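Local coordinates for protein 5-carboxymethyl-2-hydroxymuconate delta-isomerase (Mycobacterium smegmatis, PDB 4PFZ) that probably acts as a metal-dependent isomerase or acetylpyruvate hydrolase of the fumarylacetoacetate hydrolase family, at residues V97-P102 against G231-G236. Sequence-based numbering, arbitrary orientation.
Sequences VPIQLP and GPIEDG
L101 reaches from strand 99-101 to the segment I233-D235, and its two methyls divide the work. From CB, which points at the opposite segment, CG is set anti to the carbonyl carbon (chi1 -52°), and the chain forks there. CD1 continues to the backbone of that segment, resting 3.3 Å from I233 O and 4.0 Å from E234 CA. CD2 of L101 takes the other branch and lies 4.1 Å from I233 CD1. The two side chains cross at a slant. I99 CD1 approaches the same methyl from another direction, 4.3 Å from I233 CD1, so I99 and L101, alternate residues of one strand, both pack on it. V108 and V253 also touch L101, and I99 packs on V143. The acidic side chains are held from strand 247-255: E234 forms a salt bridge with R255, and D235 OD1 accepts a hydrogen bond from R255 N. Strand 99-101 pairs in parallel with 247-255 at the edge of a five-stranded sheet, whereas the weakly bonded strand 231-232 runs antiparallel to 108-118; the contact joins the two. Only dispersion and hydrophobic burial link the segments directly, methyl against methyl and methyl against backbone; their directional bonds go to other parts of the chain, mainly strand 247-255.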
ATOM      1  N   VAL B  97       0.391  17.349  13.565  1.00 24.60           N
ATOM      2  CA  VAL B  97       1.247  16.252  13.998  1.00 29.58           C
ATOM      3  C   VAL B  97       2.636  16.448  13.382  1.00 23.67           C
ATOM      4  O   VAL B  97       2.742  16.769  12.197  1.00 23.98           O
ATOM      5  CB  VAL B  97       0.636  14.894  13.582  1.00 31.63           C
ATOM      6  CG1 VAL B  97       1.602  13.756  13.846  1.00 31.13           C
ATOM      7  CG2 VAL B  97      -0.696  14.677  14.299  1.00 33.57           C
ATOM      8  N   PRO B  98       3.706  16.281  14.186  1.00 27.97           N
ATOM      9  CA  PRO B  98       5.064  16.444  13.652  1.00 25.52           C
ATOM     10  C   PRO B  98       5.425  15.443  12.551  1.00 26.32           C
ATOM     11  O   PRO B  98       5.194  14.228  12.677  1.00 22.88           O
ATOM     12  CB  PRO B  98       5.961  16.227  14.885  1.00 32.47           C
ATOM     13  CG  PRO B  98       5.076  16.471  16.060  1.00 34.27           C
ATOM     14  CD  PRO B  98       3.722  15.974  15.628  1.00 32.91           C
ATOM     15  N   ILE B  99       5.959  15.975  11.455  1.00 25.50           N
ATOM     16  CA  ILE B  99       6.680  15.176  10.470  1.00 20.38           C
ATOM     17  C   ILE B  99       8.033  14.826  11.067  1.00 20.60           C
ATOM     18  O   ILE B  99       8.789  15.724  11.408  1.00 21.88           O
ATOM     19  CB  ILE B  99       6.892  15.945   9.152  1.00 19.88           C
ATOM     20  CG1 ILE B  99       5.547  16.277   8.500  1.00 20.98           C
ATOM     21  CG2 ILE B  99       7.770  15.138   8.209  1.00 20.10           C
ATOM     22  CD1 ILE B  99       5.658  17.349   7.428  1.00 20.00           C
ATOM     23  N   GLN B 100       8.334  13.534  11.205  1.00 19.96           N
ATOM     24  CA  GLN B 100       9.606  13.119  11.779  1.00 20.81           C
ATOM     25  C   GLN B 100      10.609  12.675  10.717  1.00 20.63           C
ATOM     26  O   GLN B 100      10.423  11.666  10.018  1.00 21.20           O
ATOM     27  CB  GLN B 100       9.398  12.000  12.807  1.00 25.32           C
ATOM     28  CG  GLN B 100       8.409  12.354  13.897  1.00 27.73           C
ATOM     29  CD  GLN B 100       8.191  11.215  14.867  1.00 42.64           C
ATOM     30  OE1 GLN B 100       9.147  10.670  15.423  1.00 53.07           O
ATOM     31  NE2 GLN B 100       6.929  10.842  15.073  1.00 38.90           N
ATOM     32  N   LEU B 101      11.689  13.441  10.619  1.00 22.41           N
ATOM     33  CA  LEU B 101      12.707  13.200   9.619  1.00 23.22           C
ATOM     34  C   LEU B 101      13.662  12.131  10.119  1.00 27.11           C
ATOM     35  O   LEU B 101      14.098  12.158  11.283  1.00 28.27           O
ATOM     36  CB  LEU B 101      13.474  14.491   9.284  1.00 23.55           C
ATOM     37  CG  LEU B 101      12.665  15.740   8.904  1.00 28.51           C
ATOM     38  CD1 LEU B 101      13.582  16.912   8.589  1.00 25.19           C
ATOM     39  CD2 LEU B 101      11.737  15.452   7.718  1.00 31.53           C
ATOM     40  N   PRO B 102      13.987  11.175   9.241  1.00 21.87           N
ATOM     41  CA  PRO B 102      15.018  10.191   9.563  1.00 25.85           C
ATOM     42  C   PRO B 102      16.345  10.890   9.767  1.00 28.39           C
ATOM     43  O   PRO B 102      16.640  11.839   9.039  1.00 25.06           O
ATOM     44  CB  PRO B 102      15.055   9.295   8.325  1.00 32.60           C
ATOM     45  CG  PRO B 102      13.693   9.471   7.683  1.00 26.97           C
ATOM     46  CD  PRO B 102      13.343  10.907   7.943  1.00 24.42           C
ATOM     47  N   GLY B 231      10.885  21.633  -2.037  1.00 31.26           N
ATOM     48  CA  GLY B 231      12.062  22.116  -1.351  1.00 34.38           C
ATOM     49  C   GLY B 231      12.233  21.448  -0.008  1.00 39.96           C
ATOM     50  O   GLY B 231      11.339  20.750   0.463  1.00 25.80           O
ATOM     51  N   PRO B 232      13.385  21.676   0.630  1.00 28.46           N
ATOM     52  CA  PRO B 232      13.691  20.968   1.872  1.00 31.35           C
ATOM     53  C   PRO B 232      12.891  21.461   3.074  1.00 36.99           C
ATOM     54  O   PRO B 232      12.416  22.606   3.128  1.00 28.22           O
ATOM     55  CB  PRO B 232      15.183  21.247   2.068  1.00 35.90           C
ATOM     56  CG  PRO B 232      15.399  22.566   1.388  1.00 43.06           C
ATOM     57  CD  PRO B 232      14.493  22.540   0.189  1.00 30.50           C
ATOM     58  N   ILE B 233      12.736  20.562   4.037  1.00 35.06           N
ATOM     59  CA  ILE B 233      12.194  20.906   5.343  1.00 36.60           C
ATOM     60  C   ILE B 233      13.158  20.381   6.406  1.00 36.32           C
ATOM     61  O   ILE B 233      13.721  19.290   6.263  1.00 33.98           O
ATOM     62  CB  ILE B 233      10.783  20.325   5.545  1.00 33.89           C
ATOM     63  CG1 ILE B 233      10.791  18.806   5.371  1.00 32.38           C
ATOM     64  CG2 ILE B 233       9.818  20.926   4.532  1.00 30.72           C
ATOM     65  CD1 ILE B 233       9.448  18.166   5.657  1.00 22.07           C
ATOM     66  N   GLU B 234      13.362  21.165   7.457  1.00 35.26           N
ATOM     67  CA  GLU B 234      14.344  20.829   8.483  1.00 29.25           C
ATOM     68  C   GLU B 234      13.733  20.922   9.869  1.00 29.30           C
ATOM     69  O   GLU B 234      12.666  21.506  10.039  1.00 36.45           O
ATOM     70  CB  GLU B 234      15.562  21.752   8.387  1.00 31.37           C
ATOM     71  CG  GLU B 234      16.387  21.594   7.116  1.00 39.01           C
ATOM     72  CD  GLU B 234      17.143  20.272   7.057  1.00 51.10           C
ATOM     73  OE1 GLU B 234      17.320  19.629   8.118  1.00 55.96           O
ATOM     74  OE2 GLU B 234      17.564  19.881   5.945  1.00 52.00           O
ATOM     75  N   ASP B 235      14.420  20.338  10.850  1.00 33.56           N
ATOM     76  CA  ASP B 235      14.007  20.389  12.257  1.00 33.07           C
ATOM     77  C   ASP B 235      13.594  21.814  12.678  1.00 31.55           C
ATOM     78  O   ASP B 235      14.351  22.772  12.512  1.00 33.12           O
ATOM     79  CB  ASP B 235      15.151  19.856  13.134  1.00 36.24           C
ATOM     80  CG  ASP B 235      14.825  19.860  14.621  1.00 42.49           C
ATOM     81  OD1 ASP B 235      14.007  19.025  15.064  1.00 36.40           O
ATOM     82  OD2 ASP B 235      15.427  20.673  15.361  1.00 49.74           O
ATOM     83  N   GLY B 236      12.378  21.952  13.196  1.00 30.93           N
ATOM     84  CA  GLY B 236      11.877  23.241  13.641  1.00 32.08           C
ATOM     85  C   GLY B 236      11.064  24.019  12.616  1.00 33.37           C
ATOM     86  O   GLY B 236      10.503  25.075  12.941  1.00 35.13           O
TER